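Local coordinates for protein PrgA (Enterococcus faecalis, PDB 6Z9K) that provides surface exclusion that protects its host cell against unwanted conjugation, this piece being its CAP domain, which binds a magnesium ion, at residues L189-L201 / P210-L222. Numbering follows the deposited sequence.
Sequences LLQDGKTALGVSL and PKIHIISYGKEKL
Ala-196 to Leu-201 and Ile-212 to Tyr-217 pair as an antiparallel beta hairpin in the CAP domain, 211-217 being the central strand of a three-stranded sheet completed by 144-148. A classic beta bulge opens the ladder: Tyr-217 O accepts from both Thr-195 N (2.9 Å) and Ala-196 N (3.0 Å), the former from a tilt of 31° off the carbonyl plane. Lys-194, just before the bulge, runs back over the second strand with its chain extended beyond CG. Its CB and CG lie against Tyr-217 O and C, CD and CE pass Ser-216 OG, and NZ donates to that hydroxyl at 2.9 Å. Ser-188 O and a water also accept from NZ, so this buried ammonium is held by three oxygens. Leu-197, Val-199, Ile-212 and Ile-214 share the face packed by helices 70-90 and 160-176. There Leu-197 CD1 meets Ile-214 CG2 obliquely at 3.8 Å, while Val-199 CG1 lies alongside Ile-212 CG2. Helix 100-112 lies against the other face, where Ser-200 and His-213 pair. Ser-200 OG nears His-213 CB but bonds to Ala-106 O; the imidazole nitrogens bond to Glu-144 and Ser-202, fixing the ring's rotation. On that same face Tyr-217 CG stands between its backbone N and carbonyl carbon (chi1 52°), which brings the ring back over the first strand and puts CE1 3.4 Å from Ala-196 CB.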
# COMPACT_ATOMS: atom_id res chain seq x y z
N LEU A 189 8.13 2.05 2.46
CA LEU A 189 7.17 2.68 1.53
C LEU A 189 7.85 3.86 0.82
O LEU A 189 7.49 4.17 -0.33
CB LEU A 189 5.94 3.13 2.31
CG LEU A 189 5.01 2.06 2.85
CD1 LEU A 189 3.93 2.75 3.66
CD2 LEU A 189 4.39 1.25 1.72
N LEU A 190 8.80 4.53 1.49
CA LEU A 190 9.43 5.71 0.89
C LEU A 190 10.86 5.39 0.46
O LEU A 190 11.63 6.32 0.28
CB LEU A 190 9.36 6.86 1.89
CG LEU A 190 7.97 7.27 2.31
CD1 LEU A 190 8.05 8.50 3.22
CD2 LEU A 190 7.07 7.60 1.09
N GLN A 191 11.18 4.13 0.18
CA GLN A 191 12.57 3.77 -0.22
C GLN A 191 12.87 4.32 -1.62
O GLN A 191 12.08 4.12 -2.53
CB GLN A 191 12.74 2.25 -0.16
CG GLN A 191 14.16 1.84 -0.43
CD GLN A 191 14.39 0.35 -0.46
OE1 GLN A 191 14.86 -0.21 0.51
NE2 GLN A 191 14.10 -0.28 -1.59
N ASP A 192 13.99 5.02 -1.83
CA ASP A 192 14.20 5.57 -3.19
C ASP A 192 14.65 4.40 -4.08
O ASP A 192 15.16 3.37 -3.57
CB ASP A 192 15.09 6.83 -3.26
CG ASP A 192 14.88 7.76 -4.46
OD1 ASP A 192 13.96 7.55 -5.36
OD2 ASP A 192 15.65 8.78 -4.50
N GLY A 193 14.31 4.49 -5.34
CA GLY A 193 14.71 3.56 -6.40
C GLY A 193 13.67 2.48 -6.62
O GLY A 193 13.78 1.76 -7.62
N LYS A 194 12.64 2.40 -5.80
CA LYS A 194 11.52 1.48 -6.12
C LYS A 194 10.80 1.93 -7.39
O LYS A 194 10.71 3.13 -7.69
CB LYS A 194 10.59 1.34 -4.93
CG LYS A 194 11.15 0.46 -3.84
CD LYS A 194 10.13 0.26 -2.73
CE LYS A 194 10.61 -0.71 -1.69
NZ LYS A 194 9.60 -0.92 -0.63
N THR A 195 10.35 0.98 -8.16
CA THR A 195 9.73 1.29 -9.46
C THR A 195 8.41 0.57 -9.63
O THR A 195 7.76 0.86 -10.65
CB THR A 195 10.67 0.90 -10.61
OG1 THR A 195 10.87 -0.51 -10.63
CG2 THR A 195 11.96 1.67 -10.50
N ALA A 196 7.98 -0.32 -8.71
CA ALA A 196 6.78 -1.13 -8.99
C ALA A 196 6.07 -1.48 -7.69
O ALA A 196 6.73 -1.57 -6.64
CB ALA A 196 7.17 -2.40 -9.73
N LEU A 197 4.76 -1.59 -7.77
CA LEU A 197 3.94 -1.97 -6.59
C LEU A 197 2.80 -2.86 -7.06
O LEU A 197 2.22 -2.64 -8.12
CB LEU A 197 3.44 -0.69 -5.91
CG LEU A 197 2.77 -0.90 -4.56
CD1 LEU A 197 2.93 0.33 -3.70
CD2 LEU A 197 1.29 -1.20 -4.70
N GLY A 198 2.45 -3.82 -6.21
CA GLY A 198 1.24 -4.63 -6.36
C GLY A 198 0.59 -4.76 -4.99
O GLY A 198 1.33 -4.91 -4.00
N VAL A 199 -0.73 -4.80 -4.93
CA VAL A 199 -1.49 -5.00 -3.66
C VAL A 199 -2.29 -6.28 -3.74
O VAL A 199 -3.03 -6.46 -4.69
CB VAL A 199 -2.41 -3.80 -3.35
CG1 VAL A 199 -3.14 -4.00 -2.03
CG2 VAL A 199 -1.62 -2.49 -3.35
N SER A 200 -2.17 -7.11 -2.73
CA SER A 200 -3.02 -8.30 -2.66
C SER A 200 -3.65 -8.39 -1.27
O SER A 200 -3.33 -7.62 -0.36
CB SER A 200 -2.21 -9.52 -2.97
OG SER A 200 -1.06 -9.57 -2.13
N LEU A 201 -4.51 -9.38 -1.15
CA LEU A 201 -5.36 -9.59 0.05
C LEU A 201 -5.35 -11.09 0.35
O LEU A 201 -5.30 -11.89 -0.59
CB LEU A 201 -6.80 -9.19 -0.27
CG LEU A 201 -7.04 -7.77 -0.78
CD1 LEU A 201 -8.51 -7.60 -1.19
CD2 LEU A 201 -6.62 -6.75 0.24
N PRO A 210 -8.13 -10.81 8.13
CA PRO A 210 -7.65 -10.80 6.76
C PRO A 210 -6.61 -9.69 6.61
O PRO A 210 -6.49 -8.77 7.47
CB PRO A 210 -8.89 -10.60 5.90
CG PRO A 210 -9.78 -9.77 6.81
CD PRO A 210 -9.48 -10.22 8.24
N LYS A 211 -5.81 -9.83 5.56
CA LYS A 211 -4.57 -9.06 5.39
C LYS A 211 -4.59 -8.26 4.11
O LYS A 211 -5.27 -8.63 3.13
CB LYS A 211 -3.40 -10.02 5.23
CG LYS A 211 -3.11 -10.83 6.49
CD LYS A 211 -2.14 -11.94 6.12
CE LYS A 211 -1.97 -12.91 7.23
NZ LYS A 211 -1.12 -14.05 6.84
N ILE A 212 -3.82 -7.18 4.19
CA ILE A 212 -3.44 -6.39 2.99
C ILE A 212 -1.94 -6.53 2.82
O ILE A 212 -1.18 -6.17 3.74
CB ILE A 212 -3.81 -4.91 3.19
CG1 ILE A 212 -5.29 -4.75 3.55
CG2 ILE A 212 -3.36 -4.15 1.93
CD1 ILE A 212 -5.68 -3.35 4.03
N HIS A 213 -1.52 -6.98 1.65
CA HIS A 213 -0.09 -7.15 1.30
C HIS A 213 0.30 -6.06 0.29
O HIS A 213 -0.20 -6.11 -0.83
CB HIS A 213 0.16 -8.55 0.66
CG HIS A 213 -0.33 -9.73 1.44
ND1 HIS A 213 0.54 -10.57 2.14
CD2 HIS A 213 -1.56 -10.28 1.58
CE1 HIS A 213 -0.17 -11.54 2.71
NE2 HIS A 213 -1.45 -11.39 2.38
N ILE A 214 1.13 -5.13 0.71
CA ILE A 214 1.71 -4.13 -0.21
C ILE A 214 3.11 -4.62 -0.59
O ILE A 214 3.98 -4.70 0.24
CB ILE A 214 1.70 -2.72 0.41
CG1 ILE A 214 0.26 -2.27 0.72
CG2 ILE A 214 2.44 -1.76 -0.54
CD1 ILE A 214 0.13 -0.83 1.26
N ILE A 215 3.26 -5.00 -1.85
CA ILE A 215 4.48 -5.58 -2.44
C ILE A 215 5.15 -4.52 -3.33
O ILE A 215 4.49 -3.98 -4.20
CB ILE A 215 4.15 -6.89 -3.18
CG1 ILE A 215 3.35 -7.87 -2.30
CG2 ILE A 215 5.46 -7.46 -3.70
CD1 ILE A 215 3.94 -8.13 -0.97
N SER A 216 6.37 -4.13 -3.03
CA SER A 216 7.04 -3.07 -3.84
C SER A 216 8.53 -3.33 -3.92
O SER A 216 9.10 -4.01 -3.07
CB SER A 216 6.71 -1.71 -3.29
OG SER A 216 7.13 -1.58 -1.95
N TYR A 217 9.16 -2.86 -5.00
CA TYR A 217 10.56 -3.20 -5.29
C TYR A 217 11.03 -2.34 -6.45
O TYR A 217 10.20 -1.68 -7.14
CB TYR A 217 10.66 -4.70 -5.67
CG TYR A 217 9.70 -5.08 -6.77
CD1 TYR A 217 9.99 -4.90 -8.13
CD2 TYR A 217 8.45 -5.63 -6.44
CE1 TYR A 217 9.05 -5.20 -9.12
CE2 TYR A 217 7.50 -5.87 -7.42
CZ TYR A 217 7.81 -5.72 -8.77
OH TYR A 217 6.92 -5.99 -9.78
N GLY A 218 12.34 -2.38 -6.66
CA GLY A 218 12.98 -1.92 -7.87
C GLY A 218 13.53 -3.03 -8.74
O GLY A 218 13.45 -4.19 -8.36
N LYS A 219 14.05 -2.67 -9.89
CA LYS A 219 14.46 -3.69 -10.88
C LYS A 219 15.67 -4.46 -10.37
O LYS A 219 15.91 -5.59 -10.85
CB LYS A 219 14.67 -3.08 -12.25
CG LYS A 219 15.88 -2.23 -12.44
CD LYS A 219 15.81 -1.48 -13.81
CE LYS A 219 14.41 -0.97 -14.12
NZ LYS A 219 14.36 0.00 -15.23
N GLU A 220 16.39 -3.93 -9.39
CA GLU A 220 17.57 -4.65 -8.82
C GLU A 220 17.14 -5.89 -8.04
O GLU A 220 18.02 -6.71 -7.78
CB GLU A 220 18.31 -3.73 -7.87
CG GLU A 220 18.77 -2.45 -8.55
CD GLU A 220 17.77 -1.30 -8.65
OE1 GLU A 220 16.64 -1.41 -8.11
OE2 GLU A 220 18.16 -0.31 -9.32
N LYS A 221 15.86 -6.08 -7.73
CA LYS A 221 15.38 -7.30 -7.04
C LYS A 221 15.15 -8.46 -8.00
O LYS A 221 14.90 -9.57 -7.53
CB LYS A 221 14.07 -7.01 -6.31
CG LYS A 221 14.22 -6.08 -5.13
CD LYS A 221 15.15 -6.71 -4.12
CE LYS A 221 15.18 -6.09 -2.74
NZ LYS A 221 15.85 -4.80 -2.75
N LEU A 222 15.16 -8.23 -9.30
CA LEU A 222 14.92 -9.32 -10.27
C LEU A 222 16.24 -10.03 -10.50
O LEU A 222 17.30 -9.35 -10.58
CB LEU A 222 14.41 -8.78 -11.61
CG LEU A 222 12.97 -8.28 -11.65
CD1 LEU A 222 12.76 -7.48 -12.91
CD2 LEU A 222 11.98 -9.43 -11.61
O HOH W 1 15.31 0.36 -9.46
O HOH W 2 9.08 -3.56 0.22